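Local coordinates for protein gamma-glutamyltranspeptidase (PDB 6J3A) that probably cleaves or transfers groups at gamma-glutamyl-type amide bonds, as an LmbA-like homologue within the N-terminal nucleophile (Ntn) hydrolase clan, at residues D235-G238 with E239-G243; T244-A247 with A248-A251; T262-N266 with G267-C271. All blocks are in the same frame, centred on the assembly; numbering follows the deposited sequence.

Contact 1: residues D235-G238 with E239-G243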
ATOM      1  N   ASP A 235     -25.308 -23.426  21.620  1.00 31.22           N
ATOM      2  CA  ASP A 235     -24.213 -22.518  21.943  1.00 30.46           C
ATOM      3  C   ASP A 235     -23.068 -23.245  22.654  1.00 31.19           C
ATOM      4  O   ASP A 235     -23.050 -24.472  22.682  1.00 31.38           O
ATOM      5  CB  ASP A 235     -24.750 -21.327  22.736  1.00 30.04           C
ATOM      6  CG  ASP A 235     -25.289 -21.708  24.095  1.00 29.43           C
ATOM      7  OD1 ASP A 235     -24.801 -22.665  24.732  1.00 29.15           O
ATOM      8  OD2 ASP A 235     -26.203 -21.000  24.542  1.00 29.28           O
ATOM      9  N   THR A 236     -22.117 -22.492  23.212  1.00 31.94           N
ATOM     10  CA  THR A 236     -20.956 -23.067  23.917  1.00 32.67           C
ATOM     11  C   THR A 236     -21.288 -23.922  25.160  1.00 33.89           C
ATOM     12  O   THR A 236     -20.480 -24.770  25.547  1.00 33.64           O
ATOM     13  CB  THR A 236     -19.958 -21.969  24.356  1.00 32.81           C
ATOM     14  OG1 THR A 236     -20.647 -20.948  25.087  1.00 31.35           O
ATOM     15  CG2 THR A 236     -19.254 -21.345  23.155  1.00 33.46           C
ATOM     16  N   SER A 237     -22.445 -23.682  25.786  1.00 34.98           N
ATOM     17  CA  SER A 237     -22.933 -24.504  26.920  1.00 36.59           C
ATOM     18  C   SER A 237     -23.197 -25.976  26.565  1.00 38.00           C
ATOM     19  O   SER A 237     -23.077 -26.853  27.423  1.00 38.54           O
ATOM     20  CB  SER A 237     -24.210 -23.896  27.538  1.00 36.44           C
ATOM     21  OG  SER A 237     -25.351 -24.078  26.706  1.00 35.77           O
ATOM     22  N   GLY A 238     -23.556 -26.227  25.304  1.00 39.49           N
ATOM     23  CA  GLY A 238     -23.927 -27.559  24.828  1.00 39.86           C
ATOM     24  C   GLY A 238     -25.436 -27.741  24.699  1.00 40.90           C
ATOM     25  O   GLY A 238     -25.886 -28.782  24.195  1.00 41.81           O
ATOM     26  N   GLU A 239     -26.208 -26.736  25.134  1.00 38.77           N
ATOM     27  CA  GLU A 239     -27.671 -26.744  25.020  1.00 37.98           C
ATOM     28  C   GLU A 239     -28.112 -25.732  24.002  1.00 36.17           C
ATOM     29  O   GLU A 239     -27.392 -24.775  23.706  1.00 37.66           O
ATOM     30  CB  GLU A 239     -28.351 -26.348  26.334  1.00 38.99           C
ATOM     31  CG  GLU A 239     -28.058 -27.250  27.507  1.00 39.64           C
ATOM     32  CD  GLU A 239     -28.568 -26.681  28.821  1.00 39.57           C
ATOM     33  OE1 GLU A 239     -28.137 -25.576  29.208  1.00 40.68           O
ATOM     34  OE2 GLU A 239     -29.388 -27.349  29.479  1.00 40.02           O
ATOM     35  N   ARG A 240     -29.327 -25.928  23.504  1.00 34.61           N
ATOM     36  CA  ARG A 240     -29.966 -24.941  22.662  1.00 34.37           C
ATOM     37  C   ARG A 240     -30.616 -23.923  23.578  1.00 33.26           C
ATOM     38  O   ARG A 240     -31.465 -24.268  24.402  1.00 32.96           O
ATOM     39  CB  ARG A 240     -30.965 -25.578  21.698  1.00 35.00           C
ATOM     40  CG  ARG A 240     -30.266 -26.446  20.668  1.00 35.64           C
ATOM     41  CD  ARG A 240     -31.176 -27.025  19.589  1.00 36.57           C
ATOM     42  NE  ARG A 240     -30.512 -28.189  18.990  1.00 36.82           N
ATOM     43  CZ  ARG A 240     -30.665 -29.462  19.366  1.00 36.44           C
ATOM     44  NH1 ARG A 240     -31.518 -29.824  20.325  1.00 36.59           N
ATOM     45  NH2 ARG A 240     -29.956 -30.394  18.752  1.00 36.68           N
ATOM     46  N   HIS A 241     -30.174 -22.676  23.466  1.00 31.78           N
ATOM     47  CA  HIS A 241     -30.767 -21.591  24.233  1.00 31.06           C
ATOM     48  C   HIS A 241     -31.465 -20.625  23.296  1.00 32.31           C
ATOM     49  O   HIS A 241     -31.258 -20.647  22.075  1.00 31.70           O
ATOM     50  CB  HIS A 241     -29.721 -20.894  25.093  1.00 29.02           C
ATOM     51  CG  HIS A 241     -29.226 -21.741  26.226  1.00 28.32           C
ATOM     52  ND1 HIS A 241     -30.046 -22.162  27.250  1.00 28.00           N
ATOM     53  CD2 HIS A 241     -28.004 -22.260  26.491  1.00 27.39           C
ATOM     54  CE1 HIS A 241     -29.348 -22.892  28.102  1.00 27.48           C
ATOM     55  NE2 HIS A 241     -28.105 -22.963  27.666  1.00 27.63           N
ATOM     56  N   THR A 242     -32.313 -19.803  23.893  1.00 33.27           N
ATOM     57  CA  THR A 242     -33.072 -18.804  23.177  1.00 34.19           C
ATOM     58  C   THR A 242     -32.671 -17.418  23.708  1.00 34.50           C
ATOM     59  O   THR A 242     -32.201 -17.279  24.838  1.00 33.27           O
ATOM     60  CB  THR A 242     -34.583 -19.083  23.314  1.00 36.14           C
ATOM     61  OG1 THR A 242     -35.286 -18.406  22.272  1.00 38.99           O
ATOM     62  CG2 THR A 242     -35.144 -18.654  24.680  1.00 36.63           C
ATOM     63  N   GLY A 243     -32.844 -16.402  22.877  1.00 33.88           N
ATOM     64  CA  GLY A 243     -32.494 -15.034  23.247  1.00 34.33           C
ATOM     65  C   GLY A 243     -33.702 -14.301  23.794  1.00 34.02           C
ATOM     66  O   GLY A 243     -34.830 -14.544  23.362  1.00 34.21           O
TER

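Contact 2: residues T244-A247 with A248-A251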
ATOM      1  N   THR A 244     -33.453 -13.396  24.739  1.00 33.99           N
ATOM      2  CA  THR A 244     -34.508 -12.600  25.376  1.00 33.66           C
ATOM      3  C   THR A 244     -34.819 -11.339  24.587  1.00 33.62           C
ATOM      4  O   THR A 244     -35.751 -10.617  24.931  1.00 34.00           O
ATOM      5  CB  THR A 244     -34.119 -12.159  26.802  1.00 34.03           C
ATOM      6  OG1 THR A 244     -32.987 -11.277  26.751  1.00 34.28           O
ATOM      7  CG2 THR A 244     -33.786 -13.359  27.676  1.00 34.08           C
ATOM      8  N   LEU A 245     -34.015 -11.064  23.559  1.00 33.28           N
ATOM      9  CA  LEU A 245     -34.231  -9.944  22.647  1.00 33.70           C
ATOM     10  C   LEU A 245     -35.663  -9.915  22.093  1.00 33.08           C
ATOM     11  O   LEU A 245     -36.240 -10.962  21.789  1.00 34.17           O
ATOM     12  CB  LEU A 245     -33.219 -10.014  21.497  1.00 34.38           C
ATOM     13  CG  LEU A 245     -33.134  -8.767  20.602  1.00 35.51           C
ATOM     14  CD1 LEU A 245     -32.233  -7.703  21.214  1.00 35.64           C
ATOM     15  CD2 LEU A 245     -32.642  -9.128  19.206  1.00 35.89           C
ATOM     16  N   THR A 246     -36.217  -8.709  21.972  1.00 31.96           N
ATOM     17  CA  THR A 246     -37.608  -8.502  21.549  1.00 31.15           C
ATOM     18  C   THR A 246     -37.708  -7.359  20.554  1.00 30.05           C
ATOM     19  O   THR A 246     -36.790  -6.556  20.421  1.00 30.06           O
ATOM     20  CB  THR A 246     -38.528  -8.121  22.735  1.00 31.49           C
ATOM     21  OG1 THR A 246     -38.358  -6.731  23.052  1.00 32.29           O
ATOM     22  CG2 THR A 246     -38.245  -8.969  23.985  1.00 30.86           C
ATOM     23  N   ALA A 247     -38.863  -7.267  19.906  1.00 30.07           N
ATOM     24  CA  ALA A 247     -39.175  -6.194  18.949  1.00 30.16           C
ATOM     25  C   ALA A 247     -38.975  -4.807  19.541  1.00 30.93           C
ATOM     26  O   ALA A 247     -38.377  -3.947  18.906  1.00 31.28           O
ATOM     27  CB  ALA A 247     -40.607  -6.332  18.462  1.00 29.95           C
ATOM     28  N   ALA A 248     -39.484  -4.609  20.757  1.00 31.24           N
ATOM     29  CA  ALA A 248     -39.342  -3.336  21.488  1.00 31.61           C
ATOM     30  C   ALA A 248     -37.911  -2.958  21.902  1.00 32.91           C
ATOM     31  O   ALA A 248     -37.612  -1.764  21.991  1.00 33.88           O
ATOM     32  CB  ALA A 248     -40.235  -3.333  22.721  1.00 30.74           C
ATOM     33  N   ASP A 249     -37.049  -3.938  22.197  1.00 32.51           N
ATOM     34  CA  ASP A 249     -35.626  -3.644  22.466  1.00 32.18           C
ATOM     35  C   ASP A 249     -35.021  -2.908  21.273  1.00 33.66           C
ATOM     36  O   ASP A 249     -34.308  -1.907  21.433  1.00 34.14           O
ATOM     37  CB  ASP A 249     -34.786  -4.912  22.686  1.00 31.11           C
ATOM     38  CG  ASP A 249     -35.090  -5.618  23.993  1.00 29.86           C
ATOM     39  OD1 ASP A 249     -34.989  -4.997  25.065  1.00 29.20           O
ATOM     40  OD2 ASP A 249     -35.396  -6.822  23.961  1.00 30.18           O
ATOM     41  N   LEU A 250     -35.298  -3.436  20.079  1.00 34.97           N
ATOM     42  CA  LEU A 250     -34.822  -2.838  18.828  1.00 35.17           C
ATOM     43  C   LEU A 250     -35.469  -1.506  18.562  1.00 34.49           C
ATOM     44  O   LEU A 250     -34.772  -0.552  18.276  1.00 35.57           O
ATOM     45  CB  LEU A 250     -35.070  -3.755  17.632  1.00 35.44           C
ATOM     46  CG  LEU A 250     -34.407  -5.132  17.699  1.00 35.94           C
ATOM     47  CD1 LEU A 250     -34.607  -5.837  16.371  1.00 37.24           C
ATOM     48  CD2 LEU A 250     -32.927  -5.086  18.037  1.00 35.33           C
ATOM     49  N   ALA A 251     -36.791  -1.445  18.682  1.00 34.78           N
ATOM     50  CA  ALA A 251     -37.558  -0.215  18.421  1.00 35.26           C
ATOM     51  C   ALA A 251     -37.115   0.987  19.291  1.00 35.36           C
ATOM     52  O   ALA A 251     -37.132   2.135  18.838  1.00 34.55           O
ATOM     53  CB  ALA A 251     -39.052  -0.485  18.586  1.00 34.39           C
TER
HETATM   54  O   HOH W   1     -41.270  -6.469  21.778  1.00 30.95           O

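Contact 3: residues T262-N266 with G267-C271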
ATOM      1  N   THR A 262     -10.613  11.892  27.947  1.00 27.07           N
ATOM      2  CA  THR A 262      -9.386  12.527  27.458  1.00 27.28           C
ATOM      3  C   THR A 262      -8.338  12.601  28.544  1.00 27.55           C
ATOM      4  O   THR A 262      -8.649  12.633  29.721  1.00 27.62           O
ATOM      5  CB  THR A 262      -9.618  13.973  27.013  1.00 26.95           C
ATOM      6  OG1 THR A 262      -9.988  14.746  28.160  1.00 26.85           O
ATOM      7  CG2 THR A 262     -10.705  14.073  25.937  1.00 27.12           C
ATOM      8  N   TYR A 263      -7.086  12.658  28.125  1.00 29.26           N
ATOM      9  CA  TYR A 263      -5.980  12.820  29.044  1.00 29.77           C
ATOM     10  C   TYR A 263      -4.826  13.549  28.354  1.00 29.67           C
ATOM     11  O   TYR A 263      -4.389  13.167  27.270  1.00 28.24           O
ATOM     12  CB  TYR A 263      -5.526  11.469  29.574  1.00 30.52           C
ATOM     13  CG  TYR A 263      -4.514  11.593  30.675  1.00 32.69           C
ATOM     14  CD1 TYR A 263      -4.873  12.125  31.913  1.00 34.38           C
ATOM     15  CD2 TYR A 263      -3.187  11.197  30.484  1.00 33.75           C
ATOM     16  CE1 TYR A 263      -3.942  12.260  32.933  1.00 34.97           C
ATOM     17  CE2 TYR A 263      -2.250  11.316  31.501  1.00 34.50           C
ATOM     18  CZ  TYR A 263      -2.631  11.851  32.721  1.00 34.85           C
ATOM     19  OH  TYR A 263      -1.713  11.973  33.731  1.00 35.03           O
ATOM     20  N   ASP A 264      -4.356  14.608  29.008  1.00 30.24           N
ATOM     21  CA  ASP A 264      -3.220  15.393  28.554  1.00 29.72           C
ATOM     22  C   ASP A 264      -1.892  14.763  29.000  1.00 29.35           C
ATOM     23  O   ASP A 264      -1.679  14.501  30.187  1.00 28.13           O
ATOM     24  CB  ASP A 264      -3.356  16.819  29.074  1.00 29.81           C
ATOM     25  CG  ASP A 264      -4.510  17.584  28.407  1.00 31.16           C
ATOM     26  OD1 ASP A 264      -5.239  17.020  27.555  1.00 31.63           O
ATOM     27  OD2 ASP A 264      -4.692  18.773  28.736  1.00 32.76           O
ATOM     28  N   TRP A 265      -1.017  14.507  28.030  1.00 29.10           N
ATOM     29  CA  TRP A 265       0.304  13.943  28.298  1.00 29.29           C
ATOM     30  C   TRP A 265       1.357  14.519  27.350  1.00 29.58           C
ATOM     31  O   TRP A 265       1.260  14.357  26.133  1.00 30.27           O
ATOM     32  CB  TRP A 265       0.278  12.413  28.184  1.00 28.64           C
ATOM     33  CG  TRP A 265       1.638  11.779  28.316  1.00 28.32           C
ATOM     34  CD1 TRP A 265       2.299  11.460  29.479  1.00 28.51           C
ATOM     35  CD2 TRP A 265       2.514  11.403  27.245  1.00 28.08           C
ATOM     36  NE1 TRP A 265       3.530  10.897  29.190  1.00 28.31           N
ATOM     37  CE2 TRP A 265       3.685  10.859  27.827  1.00 27.94           C
ATOM     38  CE3 TRP A 265       2.424  11.482  25.846  1.00 27.22           C
ATOM     39  CZ2 TRP A 265       4.751  10.390  27.056  1.00 27.69           C
ATOM     40  CZ3 TRP A 265       3.482  11.022  25.084  1.00 27.05           C
ATOM     41  CH2 TRP A 265       4.631  10.478  25.689  1.00 27.36           C
ATOM     42  N   ASN A 266       2.360  15.189  27.928  1.00 29.68           N
ATOM     43  CA  ASN A 266       3.588  15.586  27.215  1.00 27.97           C
ATOM     44  C   ASN A 266       3.322  16.364  25.908  1.00 26.92           C
ATOM     45  O   ASN A 266       3.907  16.074  24.861  1.00 26.46           O
ATOM     46  CB  ASN A 266       4.430  14.333  26.953  1.00 27.25           C
ATOM     47  CG  ASN A 266       5.750  14.641  26.283  1.00 26.91           C
ATOM     48  OD1 ASN A 266       6.550  15.418  26.800  1.00 26.38           O
ATOM     49  ND2 ASN A 266       5.979  14.039  25.119  1.00 25.69           N
ATOM     50  N   GLY A 267       2.410  17.331  25.976  1.00 26.02           N
ATOM     51  CA  GLY A 267       2.044  18.150  24.812  1.00 26.33           C
ATOM     52  C   GLY A 267       0.874  17.629  23.996  1.00 27.80           C
ATOM     53  O   GLY A 267       0.284  18.381  23.200  1.00 27.49           O
ATOM     54  N   TRP A 268       0.554  16.344  24.177  1.00 29.88           N
ATOM     55  CA  TRP A 268      -0.555  15.682  23.492  1.00 31.28           C
ATOM     56  C   TRP A 268      -1.785  15.540  24.383  1.00 32.20           C
ATOM     57  O   TRP A 268      -1.690  15.543  25.613  1.00 31.59           O
ATOM     58  CB  TRP A 268      -0.186  14.265  23.027  1.00 31.68           C
ATOM     59  CG  TRP A 268       1.069  14.108  22.240  1.00 32.34           C
ATOM     60  CD1 TRP A 268       2.339  14.097  22.731  1.00 32.99           C
ATOM     61  CD2 TRP A 268       1.182  13.859  20.831  1.00 32.25           C
ATOM     62  NE1 TRP A 268       3.239  13.890  21.716  1.00 33.47           N
ATOM     63  CE2 TRP A 268       2.555  13.738  20.540  1.00 32.83           C
ATOM     64  CE3 TRP A 268       0.259  13.750  19.788  1.00 32.13           C
ATOM     65  CZ2 TRP A 268       3.028  13.517  19.245  1.00 33.02           C
ATOM     66  CZ3 TRP A 268       0.730  13.523  18.504  1.00 32.48           C
ATOM     67  CH2 TRP A 268       2.102  13.410  18.244  1.00 32.59           C
ATOM     68  N   THR A 269      -2.930  15.394  23.724  1.00 32.62           N
ATOM     69  CA  THR A 269      -4.164  14.937  24.342  1.00 32.64           C
ATOM     70  C   THR A 269      -4.603  13.705  23.575  1.00 32.58           C
ATOM     71  O   THR A 269      -4.731  13.761  22.360  1.00 34.20           O
ATOM     72  CB  THR A 269      -5.285  15.982  24.233  1.00 32.26           C
ATOM     73  OG1 THR A 269      -4.821  17.233  24.755  1.00 31.73           O
ATOM     74  CG2 THR A 269      -6.546  15.530  24.989  1.00 31.85           C
ATOM     75  N   VAL A 270      -4.845  12.605  24.275  1.00 32.03           N
ATOM     76  CA  VAL A 270      -5.417  11.414  23.653  1.00 31.36           C
ATOM     77  C   VAL A 270      -6.907  11.365  23.963  1.00 31.04           C
ATOM     78  O   VAL A 270      -7.296  11.545  25.107  1.00 30.94           O
ATOM     79  CB  VAL A 270      -4.752  10.136  24.150  1.00 30.73           C
ATOM     80  CG1 VAL A 270      -5.277   8.949  23.355  1.00 31.59           C
ATOM     81  CG2 VAL A 270      -3.240  10.239  23.993  1.00 31.29           C
ATOM     82  N   CYS A 271      -7.719  11.124  22.935  1.00 30.65           N
ATOM     83  CA  CYS A 271      -9.173  10.977  23.063  1.00 30.40           C
ATOM     84  C   CYS A 271      -9.594   9.530  22.867  1.00 28.57           C
ATOM     85  O   CYS A 271      -9.144   8.873  21.927  1.00 27.34           O
ATOM     86  CB  CYS A 271      -9.900  11.851  22.038  1.00 30.59           C
ATOM     87  SG  CYS A 271      -9.503  13.603  22.221  1.00 31.09           S
TER

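Contact 1: residues D235-G238 with E239-G243
As modelled, H241 meets the carboxylate of D235 through a ring carbon. CD2 of H241 lies 2.9 Å from OD2 of D235, short for a carbon and an oxygen, and the ring's orientation is not certain at this resolution. The oxygen arrives at the ring edge, near the ring plane. Carboxylate and ring planes are 29° apart. In the model NE2 of H241 is 4.2 Å from OD2 of D235. The hydroxyl of S237 also sits at the ring edge, with OG 3.1 Å from NE2 of H241.

These side chains come together because the chain doubles back. D235 to G238 form a type I beta turn, in the loop that joins strands 233-234 and 240-241 of a small antiparallel hairpin. The turn is closed by a bond from N of G238 to O of D235. An Asx turn lies within it: OD1 of D235 accepts from N of S237 at 2.8 Å, on the anti side and somewhat out of the carboxylate plane. D235 places CG between its backbone N and carbonyl carbon (chi1 66°), which turns the carboxylate back over the turn.

S237 works in two directions. Its OG is modelled 2.5 Å from OD1 of D235, unusually short for a hydrogen bond, so the exact length is doubtful. The same OG accepts from N of E239 at 3.2 Å, and this bond is nearly straight. OD1 of D235 appears to take both the amide and the hydroxyl of S237. A backbone bond from N of D235 to O of E239, 3.2 Å, joins the two ends of the loop. G238 has a positive phi, where a CB would press on the carbonyl of S237. Outside the segments, R240 forms a salt bridge with E162.

Contact 2: residues T244-A247 with A248-A251
T246 and D249 exchange hydrogen bonds in both directions across the start of helix 247-252. This is a capping box, with T246 at the N-cap. OG1 of T246 accepts from N of D249 at 3.2 Å, and the N-H points well at it (159°). In return, OD2 of D249 accepts from N of T246 at 2.9 Å through its anti lone pair, at a more bent angle. T246 holds OG1 between its backbone N and carbonyl carbon (chi1 79°), which swings the hydroxyl over the first turn of the helix. The two side chains cross at about a right angle, and OD2 of D249 lies close to both carbons CB and CG2 of T246.

The backbone bonds of the first turn are uneven. O of T246 receives two weak bonds, from N of D249 and from N of L250. The regular helical bond begins one residue later, where N of A251 reaches O of A247 at 3.0 Å. A water accepts from N of A248 at 2.8 Å and also lies in weak contact with OG1 of T246.

The apolar part lies beside the cap. CD1 of L245 touches CD2 of L250 at 4.2 Å, the two chains crossing roughly square. CD1 of L245 is also 4.1 Å from CB of D249. Both leucines pack on helix 220-229, L245 at A229 and L250 at A222 and V226.

The other oxygen of the D249 carboxylate, OD1, accepts from N of A83 in a neighbouring loop. The carboxylate thus serves the helix start with one oxygen and that loop with the other. A negative group at a helix N terminus probably interacts favourably with the helix dipole, and this would tend to keep D249 ionised.

Contact 3: residues T262-N266 with G267-C271
W265 and W268 flank a type I' beta turn, with N266 and G267 at its corners. The turn closes the hairpin of strands 256-265 and 268-272.

Backbone bonds come in two hydrogen-bonded pairs. Y263 and V270 bond in both directions. So do W265 and W268: N of W265 reaches O of W268 at 2.7 Å, while N of W268 reaches O of W265 at 2.9 Å. CA-H...O contacts fill in between, as from CA of D264 to O of W268. G267 has a positive phi, at which a CB would clash with O of N266.

One side-chain hydrogen bond lies on the face that carries T262, D264, T269 and C271. OG1 of T269 donates to OD1 of D264 at 2.8 Å, meeting it from above the carboxylate plane (56° out of it). The two side chains run alongside each other, out from the same face of the hairpin. T269 sets OG1 beside its backbone N (chi1 -54°), which turns the hydroxyl to the acid. A valine in this threonine's place would probably leave OD1 of D264 without this donor and let the carboxylate turn more freely. Further along, CG2 of T262 touches SG of C271 at 3.9 Å.

Aromatic and apolar groups occupy the other face. Helices 280-288 and 506-519 cover it, Y263 meeting the first and W265 the second. The indole planes of W265 and W268 are tilted 24° to each other and offset, with little face-to-face overlap. CZ3 of W265 is 4.0 Å from CD1 of W268. W268 also makes a cation-pi contact with R490 and an edge-to-face contact with F514. At the turn, CB of N266 rests over the centre of the W265 ring, 3.4 Å above its plane.

Along the chain the three contacts follow in series; none nests in or crosses another. Contact 1 closes the loop between strands 233-234 and 240-241. Contact 2 adjoins it in sequence and starts helix 247-252, which packs on helix 220-229. The centres of these two contacts are 19 Å apart, on the same side of the chain's centre. The chain then runs into strand 256-265 and reaches contact 3, which closes the hairpin with strand 268-272. That hairpin is joined to strand 486-490 and covered by helices, consistent with the layered fold of Ntn enzymes. Contact 3 lies across the chain's centre from contact 1, with nearest atoms about 32 Å apart.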